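Local coordinates for protein GH18329p (Drosophila melanogaster, PDB 5YGB) that takes part in the piRNA pathway that represses transposons, its Tudor domain binding the N-terminus of Piwi, and likely recruits Piwi proteins to the piRNA biogenesis machinery, at residues 16-21 and 192-197; 21-26 and 159-164; 50-53 and 58-61; 64-69 and 106-111; 147-152 and 210-215. The protein carries 1 engineered substitution. One frame throughout, in Å; residues are numbered along the deposited sequence. Where two conformers were deposited one is given.

Overall arrangement
The chain is an extended Tudor domain: a Tudor barrel and an OB-like, nuclease-type beta domain joined by the long helix 25-41. Interactions 1, 2 and 5 belong to the OB-like part, interactions 3 and 4 to the Tudor barrel, and the centres of 1 and 3 are about 31 Å apart. Interaction 1 is buried and purely apolar. Interaction 2 uses the end of the same strand 17-22 and is partly buried; there apolar carbons meet the stem of a lysine. Interactions 3 and 4 share strand 60-65, are partly buried and each include a bridging water; only interaction 4 adds a direct backbone bond. Interaction 5, at the surface, combines a CH-pi contact with a weak polar one.

Interaction 1 of 5, residues 16-21 and 192-197; sequences TKFWVQ and VELFDP
Phe18 turns its ring inward with chi1 at 61°, which sets CG between the backbone N and the carbonyl carbon, and CZ is the atom that meets both Val192 and Leu194. Val192 answers with CG2; its chi1 of -64° puts CG1 beside the backbone N and leaves CG2 between N and the carbonyl carbon. The side chains approach from opposite directions. Phe18 CZ lies 3.7 Å from Val192 CG2, and this methyl sits at the edge of the ring, close to its plane. Leu194 brings CD1 in obliquely, 4.0 Å from Phe18 CZ and 4.1 Å from Phe18 CE2. All three residues are buried, and what holds them is ordinary van der Waals contact with no polar atom involved. The two strands are not sheet neighbours: Phe18 and Val20 make backbone bonds with Cys126 and Val124 of strand 124-128, which runs between strands 17-22 and 188-195. The contact therefore spans the interior of the curved sheet, whose strand order 1-2-3-5-4 is that of an OB fold. Helix 144-154 supplies Phe150, whose ring meets that of Phe18 with the planes about 55° apart; Val12 of strand 5-12 also touches Phe18, and Leu194 leans on Ala164 of strand 162-171.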
# COMPACT_ATOMS: atom_id res chain seq x y z
N THR A 16 6.53 9.74 -5.96
CA THR A 16 5.63 10.63 -5.24
C THR A 16 4.30 9.96 -4.88
O THR A 16 3.34 10.63 -4.48
CB THR A 16 5.39 11.96 -6.02
OG1 THR A 16 5.09 11.67 -7.40
CG2 THR A 16 6.64 12.82 -5.96
N LYS A 17 4.26 8.64 -4.97
CA LYS A 17 3.13 7.87 -4.47
C LYS A 17 3.58 6.46 -4.11
O LYS A 17 3.70 5.60 -4.97
CB LYS A 17 1.99 7.84 -5.48
CG LYS A 17 0.73 7.15 -4.95
CD LYS A 17 -0.40 7.19 -5.97
CE LYS A 17 -1.69 6.68 -5.36
NZ LYS A 17 -2.84 6.78 -6.30
N PHE A 18 3.86 6.23 -2.83
CA PHE A 18 4.25 4.91 -2.37
C PHE A 18 3.76 4.73 -0.94
O PHE A 18 3.23 5.66 -0.33
CB PHE A 18 5.78 4.71 -2.48
CG PHE A 18 6.60 5.68 -1.66
CD1 PHE A 18 7.01 6.90 -2.18
CD2 PHE A 18 6.98 5.36 -0.36
CE1 PHE A 18 7.75 7.78 -1.43
CE2 PHE A 18 7.74 6.24 0.39
CZ PHE A 18 8.13 7.45 -0.15
N TRP A 19 3.93 3.52 -0.40
CA TRP A 19 3.40 3.19 0.92
C TRP A 19 4.49 2.62 1.80
O TRP A 19 5.33 1.83 1.34
CB TRP A 19 2.24 2.19 0.79
CG TRP A 19 0.99 2.78 0.19
CD1 TRP A 19 -0.11 3.22 0.88
CD2 TRP A 19 0.71 2.97 -1.20
NE1 TRP A 19 -1.06 3.69 -0.01
CE2 TRP A 19 -0.58 3.55 -1.29
CE3 TRP A 19 1.42 2.72 -2.38
CZ2 TRP A 19 -1.17 3.88 -2.52
CZ3 TRP A 19 0.83 3.05 -3.61
CH2 TRP A 19 -0.45 3.62 -3.65
N VAL A 20 4.47 3.02 3.06
CA VAL A 20 5.42 2.48 4.04
C VAL A 20 4.72 1.82 5.22
O VAL A 20 3.57 2.17 5.57
CB VAL A 20 6.40 3.57 4.57
CG1 VAL A 20 7.13 4.24 3.43
CG2 VAL A 20 5.66 4.59 5.40
N GLN A 21 5.42 0.87 5.81
CA GLN A 21 5.03 0.17 7.03
C GLN A 21 6.07 0.44 8.09
O GLN A 21 7.26 0.46 7.78
CB GLN A 21 4.95 -1.33 6.79
CG GLN A 21 3.98 -1.77 5.69
CD GLN A 21 4.22 -3.20 5.26
OE1 GLN A 21 5.36 -3.69 5.32
NE2 GLN A 21 3.17 -3.88 4.82
N VAL A 192 8.40 12.49 2.88
CA VAL A 192 9.46 11.91 3.68
C VAL A 192 10.82 11.97 3.02
O VAL A 192 10.94 12.02 1.79
CB VAL A 192 9.17 10.41 4.03
CG1 VAL A 192 7.93 10.31 4.91
CG2 VAL A 192 9.03 9.55 2.76
N GLU A 193 11.84 11.97 3.87
CA GLU A 193 13.20 11.63 3.49
C GLU A 193 13.38 10.13 3.73
O GLU A 193 12.85 9.59 4.69
CB GLU A 193 14.22 12.40 4.31
CG GLU A 193 14.20 13.89 4.09
CD GLU A 193 15.39 14.59 4.70
OE1 GLU A 193 16.11 13.96 5.52
OE2 GLU A 193 15.62 15.77 4.36
N LEU A 194 14.14 9.47 2.87
CA LEU A 194 14.41 8.05 3.04
C LEU A 194 15.88 7.81 2.90
O LEU A 194 16.50 8.34 1.98
CB LEU A 194 13.69 7.19 2.00
CG LEU A 194 12.18 7.06 1.97
CD1 LEU A 194 11.78 6.21 0.79
CD2 LEU A 194 11.70 6.46 3.28
N PHE A 195 16.44 6.99 3.76
CA PHE A 195 17.76 6.49 3.42
C PHE A 195 17.96 5.08 3.90
O PHE A 195 17.29 4.59 4.80
CB PHE A 195 18.85 7.41 3.95
CG PHE A 195 19.01 7.41 5.42
CD1 PHE A 195 19.87 6.51 6.04
CD2 PHE A 195 18.35 8.35 6.20
CE1 PHE A 195 20.03 6.53 7.41
CE2 PHE A 195 18.51 8.38 7.57
CZ PHE A 195 19.36 7.47 8.18
N ASP A 196 18.89 4.41 3.23
CA ASP A 196 19.19 3.02 3.47
C ASP A 196 20.41 2.96 4.39
O ASP A 196 21.50 3.33 3.99
CB ASP A 196 19.46 2.32 2.13
CG ASP A 196 19.68 0.84 2.28
OD1 ASP A 196 19.91 0.36 3.42
OD2 ASP A 196 19.65 0.15 1.24
N PRO A 197 20.22 2.48 5.62
CA PRO A 197 21.34 2.45 6.59
C PRO A 197 22.41 1.41 6.29
O PRO A 197 23.48 1.45 6.90
CB PRO A 197 20.64 2.14 7.91
CG PRO A 197 19.42 1.37 7.51
CD PRO A 197 18.96 2.00 6.22

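Interaction 2 of 5, residues 21-26 and 159-164; sequences QLIGPQ and WRKLIA
Ile23 and Lys161 meet with their side chains crossing at about a right angle. The isoleucine points toward the other segment and reaches out through an extended CG1-CD1 arm, chi2 176°, which lays its terminal methyl across the stem of the lysine. Ile23 CD1 is 3.8 Å from Lys161 CB and 3.9 Å from Lys161 CG, with Lys161 CD a little further along at 4.1 Å. One methyl thus rests on three successive methylenes. Beyond them the lysine bends at chi3, 65°, and its NZ has a long, weak ion pair with Glu6.

The second meeting is looser. Gln21 OE1 comes within 4.4 Å of Trp159 CZ3, approaching the indole obliquely. The polar partner of this glutamine lies to another side, where its NE2 bonds to the carbonyl of Asp97, while the indole packs edge-to-face with Tyr8. Strand 5-12 runs between the two segments and ties both into the OB-like sheet: Gln21 and Ile23 make backbone bonds with Tyr8 and Glu6, Leu162 and Ala164 with Val7 and Met5. Nearest alpha carbons across the contact, Ile23 CA and Lys161 CA, are accordingly 7.8 Å apart. Just past Ile23 the chain turns at Gly24, the N-cap residue of the long helix 25-41.

With no hydrogen bond crossing the contact, its cohesion comes from dispersion between aliphatic carbons. The lysine can pack its stem here and still present its amino group to an acidic neighbour.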
# COMPACT_ATOMS: atom_id res chain seq x y z
N GLN A 21 5.42 0.87 5.81
CA GLN A 21 5.03 0.17 7.03
C GLN A 21 6.07 0.44 8.09
O GLN A 21 7.26 0.46 7.78
CB GLN A 21 4.95 -1.33 6.79
CG GLN A 21 3.98 -1.77 5.69
CD GLN A 21 4.22 -3.20 5.26
OE1 GLN A 21 5.36 -3.69 5.32
NE2 GLN A 21 3.17 -3.88 4.82
N LEU A 22 5.65 0.60 9.34
CA LEU A 22 6.59 0.73 10.44
C LEU A 22 7.15 -0.61 10.87
O LEU A 22 6.40 -1.57 11.06
CB LEU A 22 5.93 1.39 11.65
CG LEU A 22 5.43 2.81 11.46
CD1 LEU A 22 4.78 3.27 12.75
CD2 LEU A 22 6.58 3.70 11.11
N ILE A 23 8.46 -0.66 11.06
CA ILE A 23 9.14 -1.84 11.60
C ILE A 23 9.06 -1.85 13.11
O ILE A 23 9.29 -0.83 13.77
CB ILE A 23 10.61 -1.86 11.17
CG1 ILE A 23 10.70 -1.95 9.65
CG2 ILE A 23 11.36 -3.03 11.83
CD1 ILE A 23 12.11 -1.87 9.13
N GLY A 24 8.77 -3.01 13.68
CA GLY A 24 8.78 -3.15 15.13
C GLY A 24 7.69 -4.09 15.56
O GLY A 24 7.33 -5.01 14.81
N PRO A 25 7.11 -3.85 16.74
CA PRO A 25 6.06 -4.74 17.23
C PRO A 25 4.89 -4.80 16.26
O PRO A 25 4.25 -5.83 16.14
CB PRO A 25 5.64 -4.11 18.56
CG PRO A 25 6.77 -3.23 18.95
CD PRO A 25 7.36 -2.73 17.67
N GLN A 26 4.67 -3.70 15.53
CA GLN A 26 3.56 -3.66 14.59
C GLN A 26 3.81 -4.50 13.35
O GLN A 26 2.87 -5.13 12.85
CB GLN A 26 3.27 -2.23 14.17
CG GLN A 26 2.61 -1.44 15.25
CD GLN A 26 2.15 -0.11 14.75
OE1 GLN A 26 1.27 -0.03 13.90
NE2 GLN A 26 2.74 0.96 15.28
N TRP A 159 11.25 -6.47 2.27
CA TRP A 159 11.63 -6.33 3.67
C TRP A 159 12.99 -5.66 3.85
O TRP A 159 13.79 -6.08 4.70
CB TRP A 159 11.64 -7.71 4.37
CG TRP A 159 10.39 -8.51 4.13
CD1 TRP A 159 10.23 -9.56 3.26
CD2 TRP A 159 9.13 -8.32 4.76
NE1 TRP A 159 8.94 -10.03 3.32
CE2 TRP A 159 8.25 -9.28 4.23
CE3 TRP A 159 8.65 -7.42 5.72
CZ2 TRP A 159 6.92 -9.37 4.63
CZ3 TRP A 159 7.34 -7.51 6.11
CH2 TRP A 159 6.48 -8.48 5.57
N ARG A 160 13.26 -4.62 3.07
CA ARG A 160 14.48 -3.85 3.23
C ARG A 160 14.28 -2.68 4.18
O ARG A 160 13.50 -1.76 3.90
CB ARG A 160 14.98 -3.33 1.88
CG ARG A 160 16.19 -2.40 2.02
CD ARG A 160 16.86 -2.12 0.69
NE ARG A 160 17.50 -3.33 0.18
CZ ARG A 160 18.69 -3.78 0.59
NH1 ARG A 160 19.38 -3.11 1.50
NH2 ARG A 160 19.18 -4.90 0.07
N LYS A 161 14.98 -2.70 5.31
CA LYS A 161 14.86 -1.60 6.25
C LYS A 161 15.39 -0.29 5.69
O LYS A 161 16.50 -0.22 5.15
CB LYS A 161 15.58 -1.91 7.56
CG LYS A 161 15.72 -0.67 8.44
CD LYS A 161 16.09 -1.02 9.86
CE LYS A 161 17.45 -1.63 9.93
NZ LYS A 161 17.78 -2.00 11.34
N LEU A 162 14.57 0.76 5.81
CA LEU A 162 14.97 2.12 5.50
C LEU A 162 14.70 2.99 6.72
O LEU A 162 13.88 2.62 7.57
CB LEU A 162 14.18 2.68 4.30
CG LEU A 162 14.33 1.92 2.98
CD1 LEU A 162 13.43 2.56 1.93
CD2 LEU A 162 15.77 1.91 2.51
N ILE A 163 15.37 4.13 6.80
CA ILE A 163 15.09 5.13 7.82
C ILE A 163 14.33 6.27 7.17
O ILE A 163 14.83 6.90 6.23
CB ILE A 163 16.36 5.68 8.49
CG1 ILE A 163 17.21 4.55 9.07
CG2 ILE A 163 16.00 6.71 9.56
CD1 ILE A 163 16.46 3.67 10.06
N ALA A 164 13.12 6.53 7.65
CA ALA A 164 12.27 7.58 7.10
C ALA A 164 12.11 8.72 8.09
O ALA A 164 12.14 8.51 9.30
CB ALA A 164 10.90 7.02 6.75

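Interaction 3 of 5, residues 50-53 and 58-61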
# COMPACT_ATOMS: atom_id res chain seq x y z
N HIS A 50 -18.25 -16.68 7.08
CA HIS A 50 -18.01 -15.28 6.74
C HIS A 50 -18.36 -14.97 5.29
O HIS A 50 -17.72 -14.14 4.65
CB HIS A 50 -16.54 -14.93 7.01
CG HIS A 50 -16.11 -15.23 8.42
ND1 HIS A 50 -16.51 -14.48 9.49
CD2 HIS A 50 -15.31 -16.22 8.91
CE1 HIS A 50 -15.98 -14.99 10.60
NE2 HIS A 50 -15.26 -16.02 10.28
N VAL A 51 -19.39 -15.63 4.76
CA VAL A 51 -19.72 -15.42 3.36
C VAL A 51 -20.08 -13.95 3.10
O VAL A 51 -20.79 -13.31 3.88
CB VAL A 51 -20.87 -16.37 2.91
CG1 VAL A 51 -22.18 -16.06 3.64
CG2 VAL A 51 -21.06 -16.29 1.39
N LEU A 52 -19.53 -13.42 2.01
CA LEU A 52 -19.79 -12.04 1.60
C LEU A 52 -21.17 -11.92 0.98
O LEU A 52 -21.51 -12.68 0.08
CB LEU A 52 -18.73 -11.59 0.60
CG LEU A 52 -18.74 -10.10 0.23
CD1 LEU A 52 -18.12 -9.28 1.36
CD2 LEU A 52 -18.04 -9.89 -1.10
N THR A 53 -21.97 -10.98 1.48
CA THR A 53 -23.27 -10.65 0.85
C THR A 53 -23.44 -9.14 0.79
O THR A 53 -23.03 -8.43 1.70
CB THR A 53 -24.48 -11.25 1.61
OG1 THR A 53 -24.47 -10.76 2.96
CG2 THR A 53 -24.46 -12.77 1.61
N GLY A 58 -16.47 1.01 1.25
CA GLY A 58 -16.07 1.37 2.60
C GLY A 58 -15.93 0.15 3.51
O GLY A 58 -15.30 0.24 4.57
N GLN A 59 -16.52 -0.97 3.10
CA GLN A 59 -16.49 -2.20 3.88
C GLN A 59 -15.06 -2.73 3.99
O GLN A 59 -14.31 -2.70 3.01
CB GLN A 59 -17.40 -3.24 3.25
CG GLN A 59 -17.69 -4.47 4.11
CD GLN A 59 -18.60 -5.46 3.39
OE1 GLN A 59 -19.01 -5.22 2.26
NE2 GLN A 59 -18.89 -6.58 4.04
N ILE A 60 -14.69 -3.20 5.17
CA ILE A 60 -13.40 -3.85 5.37
C ILE A 60 -13.62 -5.35 5.34
O ILE A 60 -14.43 -5.89 6.10
CB ILE A 60 -12.75 -3.43 6.69
CG1 ILE A 60 -12.67 -1.90 6.80
CG2 ILE A 60 -11.36 -4.01 6.81
CD1 ILE A 60 -11.92 -1.22 5.67
N VAL A 61 -12.90 -6.01 4.45
CA VAL A 61 -13.10 -7.43 4.16
C VAL A 61 -11.78 -8.20 4.23
O VAL A 61 -10.71 -7.60 4.43
CB VAL A 61 -13.76 -7.63 2.77
CG1 VAL A 61 -15.12 -6.95 2.71
CG2 VAL A 61 -12.86 -7.07 1.67
O HOH W 1 -20.87 -9.02 3.47
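The backbones of Leu52 and Val61 pass at a distance, their alpha carbons 8.5 Å apart and with no direct hydrogen bond between the segments, so side chains and one water span the interval. Leu52 points its side chain toward the strand, CG swung away from its own N at chi1 -171°, and CD1 does all the touching. Leu52 CD1 lies 3.9 Å from Gln59 NE2 and 4.0 Å from Val61 CG1. Leucine and glutamine slide past one another in opposite directions, and the glutamine is fully extended, which carries its amide out alongside the methyl. Two bonds fix that amide: Gln59 OE1 accepts from the backbone N of Tyr56, and Gln59 NE2 donates to a water at 3.2 Å. The same water accepts from Thr53 N at 3.0 Å. Ile109 of strand 109-111 touches both Leu52 and Val61, and His50 makes a backbone bond with Glu111, so the loop after helix 44-48 is laid against an edge of the Tudor barrel. The chemistry is divided: the leucine methyl meets the valine by dispersion alone, whereas the amide beside it reaches the Thr53 backbone through water, its orientation set by the bond to Tyr56.

Interaction 4 of 5, residues 64-69 and 106-111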
# COMPACT_ATOMS: atom_id res chain seq x y z
N VAL A 64 -8.25 -12.91 -0.75
CA VAL A 64 -7.07 -13.64 -1.16
C VAL A 64 -6.53 -13.03 -2.44
O VAL A 64 -7.29 -12.74 -3.37
CB VAL A 64 -7.35 -15.16 -1.35
CG1 VAL A 64 -8.44 -15.41 -2.39
CG2 VAL A 64 -6.07 -15.90 -1.72
N PHE A 65 -5.23 -12.79 -2.46
CA PHE A 65 -4.56 -12.34 -3.66
C PHE A 65 -3.90 -13.56 -4.28
O PHE A 65 -2.96 -14.13 -3.72
CB PHE A 65 -3.53 -11.25 -3.34
CG PHE A 65 -2.93 -10.61 -4.56
CD1 PHE A 65 -3.66 -10.47 -5.72
CD2 PHE A 65 -1.62 -10.14 -4.53
CE1 PHE A 65 -3.10 -9.87 -6.84
CE2 PHE A 65 -1.06 -9.54 -5.64
CZ PHE A 65 -1.80 -9.41 -6.80
N LYS A 66 -4.40 -13.98 -5.44
CA LYS A 66 -4.06 -15.29 -5.98
C LYS A 66 -2.60 -15.38 -6.41
O LYS A 66 -2.08 -16.48 -6.63
CB LYS A 66 -4.97 -15.65 -7.13
CG LYS A 66 -5.61 -17.01 -6.96
CD LYS A 66 -6.90 -16.87 -6.16
CE LYS A 66 -7.27 -18.18 -5.46
NZ LYS A 66 -6.22 -18.61 -4.49
N PHE A 67 -1.94 -14.23 -6.51
CA PHE A 67 -0.49 -14.16 -6.62
C PHE A 67 0.21 -15.07 -5.62
O PHE A 67 0.82 -16.07 -6.01
CB PHE A 67 -0.02 -12.72 -6.38
CG PHE A 67 1.44 -12.49 -6.68
CD1 PHE A 67 2.10 -13.22 -7.65
CD2 PHE A 67 2.16 -11.55 -5.95
CE1 PHE A 67 3.45 -13.00 -7.91
CE2 PHE A 67 3.50 -11.33 -6.19
CZ PHE A 67 4.15 -12.06 -7.17
N ASP A 68 0.11 -14.72 -4.35
CA ASP A 68 0.83 -15.44 -3.30
C ASP A 68 -0.07 -16.35 -2.47
O ASP A 68 0.40 -16.98 -1.52
CB ASP A 68 1.54 -14.43 -2.39
CG ASP A 68 0.60 -13.38 -1.82
OD1 ASP A 68 -0.63 -13.59 -1.86
OD2 ASP A 68 1.10 -12.35 -1.33
N GLU A 69 -1.35 -16.41 -2.82
CA GLU A 69 -2.32 -17.25 -2.13
C GLU A 69 -2.47 -16.92 -0.64
O GLU A 69 -2.88 -17.76 0.16
CB GLU A 69 -1.96 -18.74 -2.28
CG GLU A 69 -2.07 -19.27 -3.71
CD GLU A 69 -1.29 -20.56 -3.91
OE1 GLU A 69 -1.22 -21.38 -2.96
OE2 GLU A 69 -0.75 -20.77 -5.02
N PRO A 106 -15.70 -11.34 -6.33
CA PRO A 106 -16.31 -11.62 -5.02
C PRO A 106 -16.04 -13.04 -4.54
O PRO A 106 -16.06 -13.29 -3.34
CB PRO A 106 -17.80 -11.41 -5.28
CG PRO A 106 -17.86 -10.53 -6.47
CD PRO A 106 -16.68 -10.87 -7.31
N ALA A 107 -15.80 -13.96 -5.47
CA ALA A 107 -15.50 -15.34 -5.10
C ALA A 107 -14.26 -15.42 -4.21
O ALA A 107 -14.09 -16.40 -3.47
CB ALA A 107 -15.30 -16.20 -6.33
N ASP A 108 -13.41 -14.40 -4.26
CA ASP A 108 -12.15 -14.40 -3.54
C ASP A 108 -12.16 -13.52 -2.28
O ASP A 108 -11.11 -13.18 -1.74
CB ASP A 108 -11.02 -13.92 -4.46
CG ASP A 108 -10.66 -14.94 -5.53
OD1 ASP A 108 -11.03 -16.12 -5.36
OD2 ASP A 108 -10.01 -14.56 -6.52
N ILE A 109 -13.36 -13.18 -1.81
CA ILE A 109 -13.53 -12.24 -0.70
C ILE A 109 -14.43 -12.87 0.37
O ILE A 109 -15.36 -13.60 0.04
CB ILE A 109 -14.15 -10.92 -1.20
CG1 ILE A 109 -13.25 -10.31 -2.28
CG2 ILE A 109 -14.37 -9.96 -0.05
CD1 ILE A 109 -13.87 -9.13 -3.03
N CYS A 110 -14.12 -12.61 1.64
CA CYS A 110 -14.98 -12.97 2.77
C CYS A 110 -15.15 -11.78 3.69
O CYS A 110 -14.34 -10.85 3.67
CB CYS A 110 -14.40 -14.14 3.58
SG CYS A 110 -14.33 -15.71 2.74
N GLU A 111 -16.16 -11.82 4.54
CA GLU A 111 -16.21 -10.88 5.65
C GLU A 111 -14.99 -11.10 6.56
O GLU A 111 -14.48 -12.22 6.68
CB GLU A 111 -17.50 -11.06 6.44
CG GLU A 111 -18.73 -10.67 5.64
CD GLU A 111 -20.04 -10.82 6.40
OE1 GLU A 111 -21.04 -10.20 5.98
OE2 GLU A 111 -20.07 -11.57 7.39
O HOH W 2 -7.62 -12.96 -6.08
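Val64 and Asp108 meet twice, by backbone and by side chain. The amide Val64 N donates to Asp108 O at 3.0 Å, a straight bond with an N-H...O angle of 166°. Beside it the valine has chi1 at 58°, with CG1 in the crowded position between its N and carbonyl carbon. That choice presses the methyl onto the aspartate: Val64 CG1 lies 3.6 Å from Asp108 CB, and the two side chains cross obliquely.

Asp108 keeps CG beside its own N and extends its carboxylate toward the turn after Val64. There Lys66 passes at about a right angle, its CD 3.9 Å from Asp108 OD2. The lysine is bent: chi1, at -128°, is off any staggered position, and the chain bends again at chi2 and chi4. Its ammonium does not reach the acid; Lys66 NZ stays 5.5 Å from Asp108 OD1. A water makes the polar link, donating to Asp108 OD2 at 2.9 Å and to Val64 O at 2.7 Å, with a weak bond from Lys66 N as well.

Strands 60-65 and 109-111 are antiparallel neighbours in the Tudor sheet, and Cys110 with Ala62 continues their pairing. After the strand the chain reverses, with Glu69 N bonded to Phe65 O.

The carboxylate is therefore tied to the opposing backbone by way of water, while the nearby lysine charge probably contributes no more than a diffuse attraction.

Interaction 5 of 5, residues 147-152 and 210-215; sequences IAKFEE and ITQGFA
Lys149 lays its aliphatic stem over one face of the Phe214 ring in a CH-pi contact. Lys149 CG stands almost above the centre of the Phe214 ring, 3.8 Å from its centroid and 13° off the normal. The lysine side chain crosses the phenylalanine at about a right angle. Neighbouring carbons of the stem take part as well: Lys149 CB is 3.8 Å from Phe214 CD1, and Lys149 CD 4.0 Å from Phe214 CE2. A bend at chi2, 61°, steers the chain across the ring instead of straight out from the helix. With an alanine in place of Phe214 the ring face under the methylenes is gone, and the Lys149 stem would probably be set free to swing.

The phenylalanine owes its place to the end of helix 205-211, a Schellman motif with Gly213, at positive phi, as its C-prime residue. Phe214 N bonds back to Met209 O and Gly213 N to Ile210 O, and the chain then turns to face helix 144-154.

Polar contact across the segments is slight. Gln212, extended beyond CG, offers OE1 to Lys149 NZ in a weak hydrogen bond of 3.5 Å. Further along, the carbonyl of Phe214 takes a hydrogen bond from Ser146 OG, at the start of helix 144-154.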
# COMPACT_ATOMS: atom_id res chain seq x y z
N ILE A 147 10.80 5.37 -11.93
CA ILE A 147 10.01 4.51 -11.06
C ILE A 147 10.81 3.25 -10.74
O ILE A 147 10.87 2.84 -9.58
CB ILE A 147 8.67 4.15 -11.72
CG1 ILE A 147 7.85 5.42 -11.97
CG2 ILE A 147 7.90 3.17 -10.84
CD1 ILE A 147 6.58 5.19 -12.77
N ALA A 148 11.44 2.66 -11.75
CA ALA A 148 12.25 1.46 -11.55
C ALA A 148 13.42 1.72 -10.60
O ALA A 148 13.70 0.90 -9.71
CB ALA A 148 12.76 0.94 -12.89
N LYS A 149 14.10 2.84 -10.77
CA LYS A 149 15.22 3.16 -9.89
C LYS A 149 14.74 3.29 -8.45
O LYS A 149 15.41 2.82 -7.53
CB LYS A 149 15.92 4.44 -10.35
CG LYS A 149 17.12 4.83 -9.49
CD LYS A 149 18.20 3.77 -9.52
CE LYS A 149 19.44 4.22 -8.75
NZ LYS A 149 20.59 3.29 -8.93
N PHE A 150 13.60 3.93 -8.25
CA PHE A 150 13.06 4.08 -6.91
C PHE A 150 12.66 2.72 -6.31
O PHE A 150 12.90 2.45 -5.13
CB PHE A 150 11.86 5.05 -6.92
CG PHE A 150 11.31 5.34 -5.56
CD1 PHE A 150 12.01 6.13 -4.67
CD2 PHE A 150 10.09 4.81 -5.17
CE1 PHE A 150 11.50 6.41 -3.40
CE2 PHE A 150 9.58 5.07 -3.89
CZ PHE A 150 10.29 5.88 -3.01
N GLU A 151 12.06 1.85 -7.12
CA GLU A 151 11.76 0.50 -6.67
C GLU A 151 13.02 -0.25 -6.27
O GLU A 151 13.03 -0.97 -5.27
CB GLU A 151 11.02 -0.27 -7.77
CG GLU A 151 9.60 0.23 -7.99
CD GLU A 151 8.91 -0.40 -9.18
OE1 GLU A 151 9.60 -0.71 -10.17
OE2 GLU A 151 7.68 -0.57 -9.12
N GLU A 152 14.10 -0.07 -7.04
CA GLU A 152 15.38 -0.70 -6.74
C GLU A 152 16.00 -0.18 -5.44
O GLU A 152 16.45 -0.97 -4.60
CB GLU A 152 16.37 -0.47 -7.89
CG GLU A 152 16.01 -1.17 -9.19
CD GLU A 152 16.99 -0.86 -10.31
OE1 GLU A 152 16.69 0.01 -11.16
OE2 GLU A 152 18.07 -1.49 -10.34
N ILE A 210 18.51 12.39 -7.68
CA ILE A 210 18.85 13.65 -8.33
C ILE A 210 20.25 13.58 -8.93
O ILE A 210 20.45 13.91 -10.10
CB ILE A 210 18.75 14.84 -7.35
CG1 ILE A 210 17.29 15.06 -6.96
CG2 ILE A 210 19.31 16.10 -7.99
CD1 ILE A 210 17.10 16.03 -5.78
N THR A 211 21.24 13.16 -8.14
CA THR A 211 22.62 13.18 -8.62
C THR A 211 22.87 12.17 -9.73
O THR A 211 23.84 12.30 -10.47
CB THR A 211 23.64 12.90 -7.49
OG1 THR A 211 23.33 11.66 -6.85
CG2 THR A 211 23.63 14.03 -6.46
N GLN A 212 22.00 11.18 -9.86
CA GLN A 212 22.17 10.16 -10.90
C GLN A 212 21.20 10.32 -12.07
O GLN A 212 21.12 9.45 -12.94
CB GLN A 212 22.06 8.77 -10.27
CG GLN A 212 23.18 8.50 -9.27
CD GLN A 212 23.12 7.14 -8.60
OE1 GLN A 212 22.51 6.21 -9.11
NE2 GLN A 212 23.77 7.03 -7.45
N GLY A 213 20.46 11.43 -12.10
CA GLY A 213 19.69 11.80 -13.27
C GLY A 213 18.28 11.25 -13.36
O GLY A 213 17.66 11.31 -14.43
N PHE A 214 17.75 10.75 -12.25
CA PHE A 214 16.41 10.16 -12.23
C PHE A 214 15.34 11.10 -11.66
O PHE A 214 14.14 10.80 -11.71
CB PHE A 214 16.41 8.87 -11.42
CG PHE A 214 17.26 7.80 -12.00
CD1 PHE A 214 16.79 7.01 -13.04
CD2 PHE A 214 18.54 7.58 -11.53
CE1 PHE A 214 17.59 6.01 -13.58
CE2 PHE A 214 19.34 6.59 -12.07
CZ PHE A 214 18.86 5.81 -13.09
N ALA A 215 15.78 12.22 -11.11
CA ALA A 215 14.87 13.22 -10.57
C ALA A 215 15.51 14.59 -10.62
O ALA A 215 16.72 14.70 -10.80
CB ALA A 215 14.47 12.87 -9.13